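Member of s1p family of ribosomal proteins (Pyrococcus furiosus, PDB 5YH1) probably acts as an exonuclease on nucleic acid, through the manganese-binding DHH domain that makes up this chain. Local coordinates at residues 69-74 with 197-202; 75-80 with 216-221; 238-243 with 248-253; 258-263 with 278-283. All blocks are in the same frame, centred on the assembly; numbering follows the deposited sequence.

Interaction 1 of 4, residues 69-74 with 197-202; sequences YTAGVA and LTAGML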
# COMPACT_ATOMS: atom_id res chain seq x y z
N TYR A 69 21.77 -1.49 0.25
CA TYR A 69 21.63 -1.46 -1.21
C TYR A 69 22.97 -1.80 -1.84
O TYR A 69 23.06 -2.61 -2.77
CB TYR A 69 21.14 -0.09 -1.72
CG TYR A 69 19.63 0.02 -1.80
CD1 TYR A 69 18.95 -0.41 -2.93
CD2 TYR A 69 18.89 0.53 -0.76
CE1 TYR A 69 17.57 -0.33 -3.00
CE2 TYR A 69 17.51 0.63 -0.83
CZ TYR A 69 16.85 0.19 -1.95
OH TYR A 69 15.48 0.27 -2.02
N THR A 70 24.03 -1.16 -1.35
CA THR A 70 25.36 -1.40 -1.92
C THR A 70 25.73 -2.89 -1.83
O THR A 70 26.18 -3.48 -2.81
CB THR A 70 26.42 -0.52 -1.23
OG1 THR A 70 26.01 0.84 -1.32
CG2 THR A 70 27.77 -0.68 -1.91
N ALA A 71 25.48 -3.48 -0.67
CA ALA A 71 25.75 -4.90 -0.45
C ALA A 71 24.93 -5.78 -1.38
O ALA A 71 25.45 -6.67 -2.04
CB ALA A 71 25.46 -5.27 1.00
N GLY A 72 23.63 -5.49 -1.47
CA GLY A 72 22.76 -6.26 -2.34
C GLY A 72 23.16 -6.17 -3.79
O GLY A 72 23.17 -7.18 -4.51
N VAL A 73 23.51 -4.96 -4.24
CA VAL A 73 23.86 -4.75 -5.64
C VAL A 73 25.22 -5.37 -5.96
O VAL A 73 25.42 -5.91 -7.05
CB VAL A 73 23.80 -3.25 -6.05
CG1 VAL A 73 24.30 -3.05 -7.47
CG2 VAL A 73 22.37 -2.76 -5.93
N ALA A 74 26.15 -5.31 -5.01
CA ALA A 74 27.43 -6.02 -5.16
C ALA A 74 27.20 -7.50 -5.48
O ALA A 74 27.74 -8.04 -6.45
CB ALA A 74 28.27 -5.89 -3.90
N LEU A 197 33.06 -3.07 10.27
CA LEU A 197 33.18 -3.82 9.02
C LEU A 197 31.76 -4.10 8.52
O LEU A 197 31.07 -5.02 9.00
CB LEU A 197 33.96 -5.12 9.24
CG LEU A 197 34.33 -5.92 7.99
CD1 LEU A 197 35.26 -5.15 7.07
CD2 LEU A 197 34.95 -7.23 8.42
N THR A 198 31.32 -3.31 7.54
CA THR A 198 29.90 -3.21 7.19
C THR A 198 29.47 -4.23 6.14
O THR A 198 30.29 -4.87 5.49
CB THR A 198 29.55 -1.79 6.70
OG1 THR A 198 30.06 -1.59 5.38
CG2 THR A 198 30.15 -0.75 7.63
N ALA A 199 28.16 -4.33 5.93
CA ALA A 199 27.60 -5.36 5.05
C ALA A 199 28.10 -5.22 3.62
O ALA A 199 28.35 -6.22 2.96
CB ALA A 199 26.08 -5.33 5.08
N GLY A 200 28.23 -3.98 3.16
CA GLY A 200 28.72 -3.73 1.80
C GLY A 200 30.17 -4.13 1.61
O GLY A 200 30.58 -4.51 0.51
N MSE A 201 30.96 -4.02 2.67
CA MSE A 201 32.34 -4.49 2.65
C MSE A 201 32.31 -6.00 2.57
O MSE A 201 32.86 -6.59 1.64
CB MSE A 201 33.11 -4.03 3.90
CG MSE A 201 33.38 -2.53 3.86
SE MSE A 201 34.01 -1.84 5.60
CE MSE A 201 33.16 -0.08 5.39
N LEU A 202 31.65 -6.63 3.53
CA LEU A 202 31.53 -8.09 3.54
C LEU A 202 30.97 -8.65 2.23
O LEU A 202 31.51 -9.62 1.68
CB LEU A 202 30.60 -8.53 4.65
CG LEU A 202 31.04 -8.19 6.06
CD1 LEU A 202 29.89 -8.39 7.03
CD2 LEU A 202 32.26 -9.03 6.45

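Interaction 2 of 4, residues 75-80 with 216-221; sequences LETAII and DRIKHL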
# COMPACT_ATOMS: atom_id res chain seq x y z
N LEU A 75 26.36 -8.15 -4.68
CA LEU A 75 26.08 -9.58 -4.87
C LEU A 75 25.35 -9.86 -6.18
O LEU A 75 25.70 -10.80 -6.90
CB LEU A 75 25.31 -10.13 -3.67
CG LEU A 75 26.16 -10.12 -2.40
CD1 LEU A 75 25.31 -10.20 -1.14
CD2 LEU A 75 27.20 -11.23 -2.42
N GLU A 76 24.36 -9.03 -6.50
CA GLU A 76 23.62 -9.16 -7.76
C GLU A 76 24.55 -9.06 -8.97
O GLU A 76 24.40 -9.80 -9.96
CB GLU A 76 22.49 -8.10 -7.83
CG GLU A 76 21.79 -8.01 -9.17
CD GLU A 76 20.54 -7.11 -9.17
OE1 GLU A 76 20.08 -6.77 -10.27
OE2 GLU A 76 20.01 -6.74 -8.11
N THR A 77 25.50 -8.13 -8.90
CA THR A 77 26.43 -7.88 -10.00
C THR A 77 27.31 -9.11 -10.30
O THR A 77 27.63 -9.37 -11.45
CB THR A 77 27.29 -6.64 -9.71
OG1 THR A 77 26.42 -5.52 -9.49
CG2 THR A 77 28.24 -6.32 -10.85
N ALA A 78 27.68 -9.85 -9.26
CA ALA A 78 28.43 -11.10 -9.41
C ALA A 78 27.55 -12.28 -9.86
O ALA A 78 27.97 -13.12 -10.65
CB ALA A 78 29.11 -11.45 -8.09
N ILE A 79 26.33 -12.34 -9.34
CA ILE A 79 25.43 -13.47 -9.57
C ILE A 79 24.84 -13.50 -10.99
O ILE A 79 24.85 -14.54 -11.65
CB ILE A 79 24.30 -13.49 -8.52
CG1 ILE A 79 24.89 -13.86 -7.16
CG2 ILE A 79 23.20 -14.48 -8.89
CD1 ILE A 79 24.03 -13.45 -5.98
N ILE A 80 24.33 -12.36 -11.44
CA ILE A 80 23.59 -12.30 -12.72
C ILE A 80 24.39 -12.85 -13.91
O ILE A 80 23.86 -13.66 -14.67
CB ILE A 80 23.06 -10.87 -13.03
CG1 ILE A 80 21.96 -10.45 -12.04
CG2 ILE A 80 22.55 -10.76 -14.45
CD1 ILE A 80 20.77 -11.37 -11.98
N ASP A 216 36.81 -5.70 -10.70
CA ASP A 216 37.17 -4.33 -11.09
C ASP A 216 35.93 -3.43 -11.14
O ASP A 216 36.01 -2.25 -10.84
CB ASP A 216 37.90 -4.32 -12.43
CG ASP A 216 39.35 -4.83 -12.33
OD1 ASP A 216 39.90 -4.98 -11.22
OD2 ASP A 216 39.94 -5.09 -13.39
N ARG A 217 34.80 -4.01 -11.50
CA ARG A 217 33.54 -3.27 -11.56
C ARG A 217 33.05 -2.84 -10.17
O ARG A 217 32.53 -1.75 -10.02
CB ARG A 217 32.47 -4.13 -12.25
CG ARG A 217 31.18 -3.39 -12.55
CD ARG A 217 30.18 -4.30 -13.22
NE ARG A 217 30.61 -4.67 -14.56
CZ ARG A 217 30.53 -3.87 -15.63
NH1 ARG A 217 30.03 -2.64 -15.55
NH2 ARG A 217 30.96 -4.32 -16.81
N ILE A 218 33.22 -3.69 -9.16
CA ILE A 218 32.62 -3.45 -7.84
C ILE A 218 33.58 -3.10 -6.71
O ILE A 218 33.13 -2.84 -5.60
CB ILE A 218 31.78 -4.66 -7.37
CG1 ILE A 218 32.66 -5.86 -7.02
CG2 ILE A 218 30.76 -5.05 -8.42
CD1 ILE A 218 31.89 -7.00 -6.39
N LYS A 219 34.89 -3.07 -6.96
CA LYS A 219 35.86 -2.92 -5.86
C LYS A 219 35.79 -1.57 -5.14
O LYS A 219 36.31 -1.44 -4.03
CB LYS A 219 37.29 -3.20 -6.32
CG LYS A 219 37.81 -2.29 -7.42
CD LYS A 219 39.10 -2.84 -7.98
CE LYS A 219 39.65 -1.95 -9.08
NZ LYS A 219 40.84 -2.59 -9.67
N HIS A 220 35.13 -0.58 -5.74
CA HIS A 220 34.85 0.71 -5.09
C HIS A 220 33.58 0.75 -4.22
O HIS A 220 33.36 1.73 -3.48
CB HIS A 220 34.77 1.81 -6.14
CG HIS A 220 33.53 1.76 -6.98
ND1 HIS A 220 33.33 0.80 -7.95
CD2 HIS A 220 32.42 2.52 -6.96
CE1 HIS A 220 32.15 0.99 -8.51
NE2 HIS A 220 31.58 2.03 -7.93
N LEU A 221 32.74 -0.28 -4.30
CA LEU A 221 31.47 -0.30 -3.56
C LEU A 221 31.64 -0.23 -2.05
O LEU A 221 30.88 0.46 -1.38
CB LEU A 221 30.62 -1.52 -3.95
CG LEU A 221 30.13 -1.54 -5.40
CD1 LEU A 221 29.13 -2.67 -5.61
CD2 LEU A 221 29.50 -0.22 -5.82

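Interaction 3 of 4, residues 238-243 with 248-253; sequences QYLEYA and LDEEDL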
# COMPACT_ATOMS: atom_id res chain seq x y z
N GLN A 238 41.44 1.77 3.81
CA GLN A 238 42.01 1.09 2.64
C GLN A 238 41.01 1.04 1.48
O GLN A 238 41.37 1.29 0.33
CB GLN A 238 42.45 -0.33 2.99
CG GLN A 238 43.56 -0.43 4.04
CD GLN A 238 43.85 -1.87 4.42
OE1 GLN A 238 44.39 -2.64 3.63
NE2 GLN A 238 43.48 -2.24 5.64
N TYR A 239 39.76 0.67 1.78
CA TYR A 239 38.73 0.56 0.73
C TYR A 239 38.57 1.88 -0.04
O TYR A 239 38.34 1.88 -1.23
CB TYR A 239 37.37 0.12 1.33
CG TYR A 239 37.22 -1.36 1.60
CD1 TYR A 239 37.36 -2.30 0.58
CD2 TYR A 239 36.89 -1.83 2.87
CE1 TYR A 239 37.20 -3.65 0.81
CE2 TYR A 239 36.72 -3.20 3.11
CZ TYR A 239 36.88 -4.10 2.08
OH TYR A 239 36.73 -5.45 2.30
N LEU A 240 38.70 3.00 0.66
CA LEU A 240 38.62 4.33 0.03
C LEU A 240 39.55 4.54 -1.17
O LEU A 240 39.22 5.29 -2.10
CB LEU A 240 38.91 5.42 1.05
CG LEU A 240 37.81 5.75 2.06
CD1 LEU A 240 38.35 6.77 3.06
CD2 LEU A 240 36.56 6.28 1.37
N GLU A 241 40.71 3.89 -1.15
CA GLU A 241 41.67 4.03 -2.24
C GLU A 241 41.13 3.53 -3.58
O GLU A 241 41.45 4.08 -4.62
CB GLU A 241 42.98 3.31 -1.86
CG GLU A 241 43.77 4.05 -0.80
CD GLU A 241 44.45 5.29 -1.37
OE1 GLU A 241 45.44 5.12 -2.11
OE2 GLU A 241 43.97 6.42 -1.11
N TYR A 242 40.28 2.50 -3.55
CA TYR A 242 39.67 1.99 -4.79
C TYR A 242 38.67 2.98 -5.39
O TYR A 242 38.48 3.03 -6.60
CB TYR A 242 38.97 0.66 -4.56
CG TYR A 242 39.91 -0.47 -4.19
CD1 TYR A 242 40.65 -1.12 -5.17
CD2 TYR A 242 40.05 -0.87 -2.88
CE1 TYR A 242 41.51 -2.15 -4.83
CE2 TYR A 242 40.90 -1.89 -2.54
CZ TYR A 242 41.63 -2.53 -3.51
OH TYR A 242 42.47 -3.55 -3.16
N ALA A 243 38.01 3.76 -4.53
CA ALA A 243 37.09 4.79 -4.99
C ALA A 243 37.90 5.93 -5.60
O ALA A 243 37.54 6.46 -6.64
CB ALA A 243 36.23 5.30 -3.83
N LEU A 248 36.41 9.17 -7.38
CA LEU A 248 35.47 9.50 -6.31
C LEU A 248 36.23 9.86 -5.05
O LEU A 248 36.86 9.01 -4.42
CB LEU A 248 34.56 8.31 -6.03
CG LEU A 248 33.66 7.84 -7.17
CD1 LEU A 248 32.99 6.53 -6.80
CD2 LEU A 248 32.63 8.91 -7.51
N ASP A 249 36.18 11.13 -4.66
CA ASP A 249 36.76 11.53 -3.39
C ASP A 249 35.72 11.37 -2.28
O ASP A 249 34.62 10.88 -2.52
CB ASP A 249 37.34 12.96 -3.46
CG ASP A 249 36.27 14.02 -3.63
OD1 ASP A 249 35.13 13.83 -3.19
OD2 ASP A 249 36.60 15.08 -4.21
N GLU A 250 36.07 11.80 -1.08
CA GLU A 250 35.24 11.54 0.09
C GLU A 250 33.93 12.33 0.05
O GLU A 250 32.91 11.87 0.57
CB GLU A 250 36.03 11.84 1.37
CG GLU A 250 37.53 11.54 1.23
CD GLU A 250 38.11 10.80 2.39
OE1 GLU A 250 37.49 10.80 3.47
OE2 GLU A 250 39.20 10.23 2.22
N GLU A 251 33.95 13.51 -0.57
CA GLU A 251 32.75 14.32 -0.69
C GLU A 251 31.82 13.74 -1.75
O GLU A 251 30.62 13.77 -1.57
CB GLU A 251 33.08 15.78 -0.99
CG GLU A 251 33.85 16.48 0.14
CD GLU A 251 33.23 16.27 1.52
OE1 GLU A 251 32.02 16.51 1.69
OE2 GLU A 251 33.96 15.83 2.45
N ASP A 252 32.39 13.21 -2.83
CA ASP A 252 31.61 12.49 -3.83
C ASP A 252 30.85 11.33 -3.18
O ASP A 252 29.67 11.12 -3.44
CB ASP A 252 32.50 11.93 -4.94
CG ASP A 252 33.19 13.00 -5.77
OD1 ASP A 252 32.60 14.09 -5.97
OD2 ASP A 252 34.31 12.74 -6.24
N LEU A 253 31.56 10.57 -2.35
CA LEU A 253 30.99 9.40 -1.70
C LEU A 253 29.84 9.79 -0.79
O LEU A 253 28.81 9.13 -0.79
CB LEU A 253 32.06 8.63 -0.91
CG LEU A 253 33.12 7.98 -1.81
CD1 LEU A 253 34.36 7.57 -1.03
CD2 LEU A 253 32.55 6.79 -2.58

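Interaction 4 of 4, residues 258-263 with 278-283; sequences EVIDHE and EILLIT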
# COMPACT_ATOMS: atom_id res chain seq x y z
N GLU A 258 23.98 10.11 0.32
CA GLU A 258 22.80 10.94 0.61
C GLU A 258 21.75 10.79 -0.49
O GLU A 258 20.55 10.77 -0.20
CB GLU A 258 23.18 12.40 0.79
CG GLU A 258 24.00 12.68 2.06
CD GLU A 258 23.19 12.67 3.35
OE1 GLU A 258 21.95 12.51 3.32
OE2 GLU A 258 23.81 12.83 4.41
N VAL A 259 22.20 10.69 -1.73
CA VAL A 259 21.31 10.48 -2.86
C VAL A 259 20.59 9.13 -2.75
O VAL A 259 19.37 9.06 -2.96
CB VAL A 259 22.03 10.60 -4.21
CG1 VAL A 259 21.16 10.09 -5.34
CG2 VAL A 259 22.41 12.06 -4.46
N ILE A 260 21.32 8.07 -2.43
CA ILE A 260 20.71 6.74 -2.31
C ILE A 260 19.61 6.71 -1.23
O ILE A 260 18.50 6.23 -1.49
CB ILE A 260 21.75 5.64 -2.01
CG1 ILE A 260 22.63 5.43 -3.25
CG2 ILE A 260 21.06 4.34 -1.64
CD1 ILE A 260 23.91 4.66 -2.97
N ASP A 261 19.93 7.24 -0.05
CA ASP A 261 18.98 7.24 1.07
C ASP A 261 17.74 8.10 0.76
O ASP A 261 16.64 7.79 1.25
CB ASP A 261 19.65 7.72 2.36
CG ASP A 261 20.73 6.76 2.88
OD1 ASP A 261 20.70 5.55 2.56
OD2 ASP A 261 21.61 7.21 3.62
N HIS A 262 17.91 9.15 -0.03
CA HIS A 262 16.81 10.02 -0.43
C HIS A 262 15.92 9.30 -1.45
O HIS A 262 14.74 9.11 -1.22
CB HIS A 262 17.34 11.34 -1.00
CG HIS A 262 16.29 12.26 -1.51
ND1 HIS A 262 15.82 12.20 -2.81
CD2 HIS A 262 15.63 13.28 -0.92
CE1 HIS A 262 14.91 13.14 -2.99
NE2 HIS A 262 14.77 13.81 -1.86
N GLU A 263 16.51 8.87 -2.56
CA GLU A 263 15.75 8.15 -3.58
C GLU A 263 15.06 6.90 -3.02
O GLU A 263 13.90 6.63 -3.36
CB GLU A 263 16.63 7.79 -4.80
CG GLU A 263 17.24 8.99 -5.52
CD GLU A 263 16.21 10.03 -5.96
OE1 GLU A 263 15.99 11.01 -5.22
OE2 GLU A 263 15.64 9.88 -7.06
N GLU A 278 23.40 2.99 -11.54
CA GLU A 278 23.96 4.21 -12.10
C GLU A 278 24.52 5.09 -11.01
O GLU A 278 25.61 5.65 -11.14
CB GLU A 278 22.90 4.98 -12.89
CG GLU A 278 22.23 4.21 -14.01
CD GLU A 278 23.18 3.80 -15.12
OE1 GLU A 278 24.34 4.24 -15.13
OE2 GLU A 278 22.75 3.04 -16.00
N ILE A 279 23.77 5.20 -9.92
CA ILE A 279 24.21 5.99 -8.78
C ILE A 279 25.48 5.39 -8.16
O ILE A 279 26.38 6.13 -7.75
CB ILE A 279 23.08 6.11 -7.74
CG1 ILE A 279 21.91 6.90 -8.33
CG2 ILE A 279 23.58 6.79 -6.47
CD1 ILE A 279 20.62 6.75 -7.54
N LEU A 280 25.55 4.06 -8.11
CA LEU A 280 26.70 3.36 -7.52
C LEU A 280 27.92 3.26 -8.43
O LEU A 280 28.96 2.73 -8.01
CB LEU A 280 26.29 1.94 -7.11
CG LEU A 280 25.38 1.83 -5.90
CD1 LEU A 280 24.96 0.38 -5.74
CD2 LEU A 280 26.06 2.34 -4.63
N LEU A 281 27.78 3.74 -9.67
CA LEU A 281 28.85 3.79 -10.67
C LEU A 281 29.34 2.40 -11.05
O LEU A 281 30.53 2.14 -11.03
CB LEU A 281 30.02 4.67 -10.20
CG LEU A 281 30.99 5.16 -11.29
CD1 LEU A 281 30.42 6.36 -12.01
CD2 LEU A 281 32.36 5.53 -10.72
N ILE A 282 28.42 1.48 -11.37
CA ILE A 282 28.86 0.15 -11.81
C ILE A 282 28.53 -0.16 -13.25
O ILE A 282 28.76 -1.27 -13.71
CB ILE A 282 28.34 -0.98 -10.89
CG1 ILE A 282 26.82 -1.11 -10.97
CG2 ILE A 282 28.78 -0.75 -9.46
CD1 ILE A 282 26.32 -2.42 -10.41
N THR A 283 27.96 0.81 -13.95
CA THR A 283 27.79 0.72 -15.39
C THR A 283 28.86 1.60 -16.02
O THR A 283 29.49 2.44 -15.36
CB THR A 283 26.40 1.21 -15.84
OG1 THR A 283 26.32 2.63 -15.73
CG2 THR A 283 25.29 0.60 -15.00

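Interaction 1 of 4, residues 69-74 with 197-202
Ala71, within helix 66-86, and Gly200, in the first turn of helix 199-210, bring the two backbones unusually close, their CA atoms 3.9 Å apart. Thr198 holds the N-cap position of the second helix, and the contact therefore falls at its N-terminal end. Across the gap the methyl of Ala71 does the touching. Its CB lies 3.7 Å from Gly200 CA and 3.6 Å from Ala199 O, and it meets the methyl of Ala199 at 4.1 Å between the two CB atoms. No hydrogen bond links the segments. Small residues make the approach possible: one methyl rests on the bare CA of a glycine, beside a peptide carbonyl.

The polar counterpart lies one turn back on the first helix. Asp67, a manganese ligand, is bonded through OD2 to Ala199 N and through OD1 to Gly200 N and Thr198 OG1. The Ala199 side chain sits about 5 Å from the bound manganese ion. The apolar contact thus lies where the start of helix 199-210 grips a first-shell carboxylate, and the three bonds fix the position and rotation of that group, a second-shell role for this helix end.

Interaction 2 of 4, residues 75-80 with 216-221
Thr77 meets Arg217 and Ile218 where helix 66-86 of the DHH domain passes the short helix that contains Arg217 and Ile218; a type I beta turn runs from Ile218 to Leu221. The backbones stay well separated, with 7.9 Å between Thr77 CA and Ile218 CA, and side chains bridge the gap. Thr77 directs its methyl outward: CG2 stands opposite the backbone N, while OG1 is turned back beside that N (chi1 -58°) and bonds to Val73 O in its own helix. The polar branch is thereby occupied within the helix and the methyl is presented to the neighbour.

Two carbons receive it. Arg217 crosses Thr77 at a slant and offers its aliphatic CD, 3.7 Å from Thr77 CG2. Beyond that carbon the arginine chain bends at chi3 (-69°), and NH1 reaches Ile282 O. Ile218 and Thr77 instead slide past each other in opposite directions, with CG2 of Ile218 3.7 Å from Thr77 CG2. With CG1 of Ile218 between the backbone N and the carbonyl carbon (chi1 70°), CG2 lies beside the N and is the branch that touches the threonine. No hydrogen bond crosses this partly buried contact.

The turn itself is closed by Leu221 N to Ile218 O at 2.9 Å. Leu221 CD2 lies 3.7 Å above the plane of the His220 ring, towards its rim, while Arg217 O lies in plane at the ring edge and NE2 bonds to Leu280 O. Lys219 NZ makes a salt bridge to Asp216 OD1 at 3.0 Å, entering from above the carboxylate plane.

Interaction 3 of 4, residues 238-243 with 248-253
Leu240 and Leu253 each carry CG opposite the carbonyl carbon and beside the backbone N (chi1 -76° and -67°), and these torsions bring Leu240 CD2 to 3.5 Å from Leu253 CD1, the two side chains crossing at a slant. They pack on the inner side of a tight helix-to-helix connection, in which helix 234-245 gives way after a short loop to helix 250-267, whose first turn is held by a capping box.

Ala243 completes the apolar centre. Its CB lies 4.1 Å from Leu253 CD1 and equally far from Leu248 CB. The loop is fastened by the single hydrogen bond across the segments, Leu248 N to Ala243 O at 3.0 Å. It is fairly straight at the hydrogen (157°), although the donor stands above the carbonyl plane.

Glu250 covers the border of this core. It crosses Leu240 at about a right angle and, with its chain bent at chi2, brings OE2 to 3.7 Å from Leu240 CD1; the same oxygen forms a salt bridge with Lys244, near the end of helix 234-245. Helix 221-229 adds to the packing, Ala223 touching Ala243 and Ile224 touching Leu253.

In the capping box the two aspartates bond reciprocally. Asp249 N gives its hydrogen to the anti side of Asp252 OD2 at 2.9 Å, and Asp252 N meets Asp249 OD1 at 2.8 Å, nearly in line with the C-O bond.

Interaction 4 of 4, residues 258-263 with 278-283
Ile260 in helix 250-267 and Ile279 at the end of helix 276-279 are the residues of closest backbone approach, with 7.4 Å between their CA atoms. That spacing is filled by branched apolar side chains, and no hydrogen bond crosses. Ile279 divides its branches between two neighbours: with CG1 turned beside the backbone N (chi1 -65°), CD1 reaches Val259 CG1 at 4.0 Å, whereas CG2 presses on Ile260 CG1 at 3.6 Å. The two isoleucines slide past each other in opposite directions. Further out, Ile260 CD1 meets Leu280 CD2 at 3.6 Å, the side chains crossing at about a right angle, and Leu280 passes the contact on to Thr70 and to helix 221-229.

Polar bonds form within each segment, away from the apolar contact. His262 ND1 donates to Glu263 OE1 at 2.7 Å, with the oxygen lying in the plane of the imidazole. Glu263 OE2 forms a salt bridge with Arg150 of the second subunit, so the helix also takes part in the assembly. Within 278-283, Thr283 OG1 donates to Glu278 OE1 at 2.6 Å, from above the carboxylate plane.

The chain turns away from Ile279 and Leu280 through Leu281, whose N bonds to Glu278 O at 3.2 Å. The positive phi of Leu281 (63°), with two bonds back into the last turn, makes a Schellman motif, a common way for a helix to end at its C terminus.

How the interactions relate
From the N terminus, helix 66-86 supplies the first segment of interactions 1 and 2. Interaction 1 closes a long loop over the intervening strands and helices at 197-202; interaction 2 opens inside that loop and closes beyond it at 216-221, so the two cross. Interactions 3 and 4 follow in series: the first closes a very short loop between helices 234-245 and 250-267, the second returns 278-283 onto helix 250-267. None is nested. Segment 278-283 joins the groups through polar bonds from 216-221, while Val73 packs on both Leu280 and Ile282. Met201 against Tyr239 links interactions 1 and 3.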